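Macrophage migration inhibitory factor (PDB 2WKB) is a malaria-parasite member of the macrophage migration inhibitory factor family, a small alpha/beta protein that assembles into a trimer. Local coordinates at residues Cys58-Thr63 with Asp78-Ile83. Sequence-based numbering, arbitrary orientation.
Sequences CFVRLT and DKITKI
Ile-80 is the helical residue that meets the strand 58-63, and it reaches Val-60 and Leu-62 through two different branches. Before it in the helix, Asp-78 takes Lys-82, one turn on, in a salt bridge: NZ of Lys-82 lies 2.6 Å from OD1 of Asp-78, on the syn lone pair of that oxygen. Lys-79 touches Ala-26 and Ile-30 of helix 13-31. At Ile-80 the side chain points at the strand and forks. Its CG2, anti to the backbone N, lies 4.0 Å from CG2 of Val-60, methyl against methyl, the two side chains running at a slant to one another. The other branch is extended, with chi2 at 171°, which carries CD1 out to 4.3 Å from CD2 of Leu-62. Because Val-60 and Leu-62 are two residues apart, both face the helix, and the isoleucine spans them in a purely apolar contact that buries a modest 111 Å². The closest CA atoms, of Val-60 and Ile-80, are 8.5 Å apart. Thr-81 packs on Ile-97 and Pro-92, and its OG1 is hydrogen-bonded to the carbonyl O of Ala-77, while Ile-83 rests on Ala-26 of helix 13-31. The contact thus joins the first strand and the helix of the beta-alpha-beta unit formed by strand 58-63, helix 73-88 and strand 95-100. Strand 58-63 runs between strands 4-7 and 95-100 of the mixed sheet, and helix 73-88 covers it beside helix 13-31.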
ATOM      1  N   CYS E  58       9.314   3.641 -11.725  1.00 13.07           N
ATOM      2  CA  CYS E  58       9.328   2.599 -10.704  1.00 14.55           C
ATOM      3  C   CYS E  58       9.570   3.177  -9.306  1.00 15.04           C
ATOM      4  O   CYS E  58      10.507   3.950  -9.103  1.00 16.69           O
ATOM      5  CB  CYS E  58      10.391   1.547 -11.029  1.00 16.34           C
ATOM      6  SG  CYS E  58      10.234   0.809 -12.672  1.00 20.02           S
ATOM      7  N   PHE E  59       8.731   2.793  -8.347  1.00 15.23           N
ATOM      8  CA  PHE E  59       8.894   3.211  -6.975  1.00 14.61           C
ATOM      9  C   PHE E  59       9.135   1.907  -6.253  1.00 17.40           C
ATOM     10  O   PHE E  59       8.256   1.019  -6.274  1.00 16.68           O
ATOM     11  CB  PHE E  59       7.616   3.844  -6.491  1.00 16.42           C
ATOM     12  CG  PHE E  59       7.607   4.134  -5.001  1.00 18.47           C
ATOM     13  CD1 PHE E  59       8.755   4.568  -4.345  1.00 21.40           C
ATOM     14  CD2 PHE E  59       6.450   3.999  -4.264  1.00 21.15           C
ATOM     15  CE1 PHE E  59       8.745   4.873  -2.993  1.00 21.55           C
ATOM     16  CE2 PHE E  59       6.418   4.307  -2.902  1.00 26.62           C
ATOM     17  CZ  PHE E  59       7.585   4.729  -2.252  1.00 21.48           C
ATOM     18  N   VAL E  60      10.304   1.754  -5.595  1.00 15.09           N
ATOM     19  CA  VAL E  60      10.552   0.522  -4.840  1.00 13.64           C
ATOM     20  C   VAL E  60      10.542   0.866  -3.336  1.00 15.06           C
ATOM     21  O   VAL E  60      11.228   1.802  -2.922  1.00 15.19           O
ATOM     22  CB  VAL E  60      11.856  -0.123  -5.207  1.00 15.17           C
ATOM     23  CG1 VAL E  60      12.078  -1.488  -4.428  1.00 14.12           C
ATOM     24  CG2 VAL E  60      11.911  -0.471  -6.762  1.00 18.16           C
ATOM     25  N   ARG E  61       9.706   0.210  -2.555  1.00 14.56           N
ATOM     26  CA  ARG E  61       9.634   0.536  -1.142  1.00 15.57           C
ATOM     27  C   ARG E  61      10.066  -0.720  -0.338  1.00 17.06           C
ATOM     28  O   ARG E  61       9.504  -1.801  -0.569  1.00 16.28           O
ATOM     29  CB  ARG E  61       8.227   0.918  -0.786  1.00 15.75           C
ATOM     30  CG  ARG E  61       8.108   1.396   0.747  1.00 20.80           C
ATOM     31  CD  ARG E  61       6.755   2.143   0.956  1.00 27.78           C
ATOM     32  NE  ARG E  61       5.596   1.389   0.487  1.00 28.45           N
ATOM     33  CZ  ARG E  61       4.448   1.936   0.092  1.00 34.36           C
ATOM     34  NH1 ARG E  61       3.465   1.153  -0.316  1.00 35.06           N
ATOM     35  NH2 ARG E  61       4.280   3.264   0.127  1.00 32.91           N
ATOM     36  N   LEU E  62      11.052  -0.590   0.554  1.00 15.17           N
ATOM     37  CA  LEU E  62      11.515  -1.687   1.310  1.00 15.23           C
ATOM     38  C   LEU E  62      11.196  -1.333   2.762  1.00 18.55           C
ATOM     39  O   LEU E  62      11.535  -0.210   3.257  1.00 17.24           O
ATOM     40  CB  LEU E  62      13.007  -1.885   1.131  1.00 15.03           C
ATOM     41  CG  LEU E  62      13.332  -2.238  -0.336  1.00 17.66           C
ATOM     42  CD1 LEU E  62      13.766  -0.956  -1.100  1.00 16.68           C
ATOM     43  CD2 LEU E  62      14.472  -3.290  -0.215  1.00 21.59           C
ATOM     44  N   THR E  63      10.513  -2.281   3.396  1.00 18.31           N
ATOM     45  CA  THR E  63       9.913  -2.043   4.714  1.00 20.74           C
ATOM     46  C   THR E  63      10.383  -3.106   5.663  1.00 21.62           C
ATOM     47  O   THR E  63      10.249  -4.292   5.381  1.00 21.17           O
ATOM     48  CB  THR E  63       8.378  -2.007   4.644  1.00 19.91           C
ATOM     49  OG1 THR E  63       7.976  -0.905   3.847  1.00 18.97           O
ATOM     50  CG2 THR E  63       7.797  -1.743   6.063  1.00 25.60           C
ATOM     51  N   ASP E  78      21.545   1.210  -5.415  1.00 14.10           N
ATOM     52  CA  ASP E  78      22.307   1.230  -6.666  1.00 16.67           C
ATOM     53  C   ASP E  78      22.048  -0.115  -7.374  1.00 16.70           C
ATOM     54  O   ASP E  78      21.687  -0.139  -8.549  1.00 16.22           O
ATOM     55  CB  ASP E  78      23.769   1.428  -6.346  1.00 16.39           C
ATOM     56  CG  ASP E  78      24.678   1.568  -7.611  1.00 26.31           C
ATOM     57  OD1 ASP E  78      24.285   1.268  -8.747  1.00 28.63           O
ATOM     58  OD2 ASP E  78      25.816   2.023  -7.449  1.00 28.00           O
ATOM     59  N   LYS E  79      22.126  -1.228  -6.655  1.00 17.02           N
ATOM     60  CA  LYS E  79      21.906  -2.520  -7.320  1.00 16.00           C
ATOM     61  C   LYS E  79      20.492  -2.686  -7.856  1.00 15.30           C
ATOM     62  O   LYS E  79      20.263  -3.227  -8.989  1.00 16.10           O
ATOM     63  CB  LYS E  79      22.201  -3.695  -6.414  1.00 16.55           C
ATOM     64  CG  LYS E  79      21.955  -5.017  -7.171  1.00 21.20           C
ATOM     65  CD  LYS E  79      23.084  -5.251  -8.289  1.00 29.42           C
ATOM     66  CE  LYS E  79      23.065  -6.698  -8.933  1.00 29.36           C
ATOM     67  NZ  LYS E  79      24.133  -6.722 -10.000  1.00 35.53           N
ATOM     68  N   ILE E  80      19.518  -2.282  -7.061  1.00 13.74           N
ATOM     69  CA  ILE E  80      18.119  -2.350  -7.521  1.00 14.04           C
ATOM     70  C   ILE E  80      17.891  -1.465  -8.772  1.00 14.86           C
ATOM     71  O   ILE E  80      17.152  -1.868  -9.716  1.00 13.49           O
ATOM     72  CB  ILE E  80      17.162  -1.993  -6.339  1.00 12.78           C
ATOM     73  CG1 ILE E  80      17.223  -3.130  -5.301  1.00 14.33           C
ATOM     74  CG2 ILE E  80      15.655  -1.769  -6.842  1.00 14.68           C
ATOM     75  CD1 ILE E  80      16.471  -2.774  -3.965  1.00 18.28           C
ATOM     76  N   THR E  81      18.459  -0.270  -8.755  1.00 13.87           N
ATOM     77  CA  THR E  81      18.299   0.636  -9.920  1.00 16.23           C
ATOM     78  C   THR E  81      18.828  -0.106 -11.180  1.00 15.72           C
ATOM     79  O   THR E  81      18.150  -0.079 -12.271  1.00 15.90           O
ATOM     80  CB  THR E  81      19.019   1.956  -9.708  1.00 13.71           C
ATOM     81  OG1 THR E  81      18.457   2.606  -8.564  1.00 17.14           O
ATOM     82  CG2 THR E  81      18.873   2.925 -10.916  1.00 17.61           C
ATOM     83  N   LYS E  82      19.977  -0.724 -11.064  1.00 17.02           N
ATOM     84  CA  LYS E  82      20.565  -1.488 -12.199  1.00 19.66           C
ATOM     85  C   LYS E  82      19.725  -2.654 -12.688  1.00 21.24           C
ATOM     86  O   LYS E  82      19.459  -2.784 -13.914  1.00 19.56           O
ATOM     87  CB  LYS E  82      21.971  -2.008 -11.882  1.00 21.45           C
ATOM     88  CG  LYS E  82      22.909  -0.963 -11.430  1.00 26.18           C
ATOM     89  CD  LYS E  82      23.425  -0.060 -12.501  1.00 36.00           C
ATOM     90  CE  LYS E  82      24.846   0.416 -12.074  1.00 40.93           C
ATOM     91  NZ  LYS E  82      24.859   1.710 -11.273  1.00 35.86           N
ATOM     92  N   ILE E  83      19.224  -3.459 -11.753  1.00 18.72           N
ATOM     93  CA  ILE E  83      18.285  -4.506 -12.089  1.00 18.76           C
ATOM     94  C   ILE E  83      17.024  -3.965 -12.818  1.00 17.59           C
ATOM     95  O   ILE E  83      16.566  -4.520 -13.865  1.00 18.74           O
ATOM     96  CB  ILE E  83      17.831  -5.285 -10.827  1.00 19.15           C
ATOM     97  CG1 ILE E  83      19.011  -6.095 -10.248  1.00 17.52           C
ATOM     98  CG2 ILE E  83      16.588  -6.183 -11.137  1.00 20.07           C
ATOM     99  CD1 ILE E  83      18.752  -6.626  -8.777  1.00 15.83           C
TER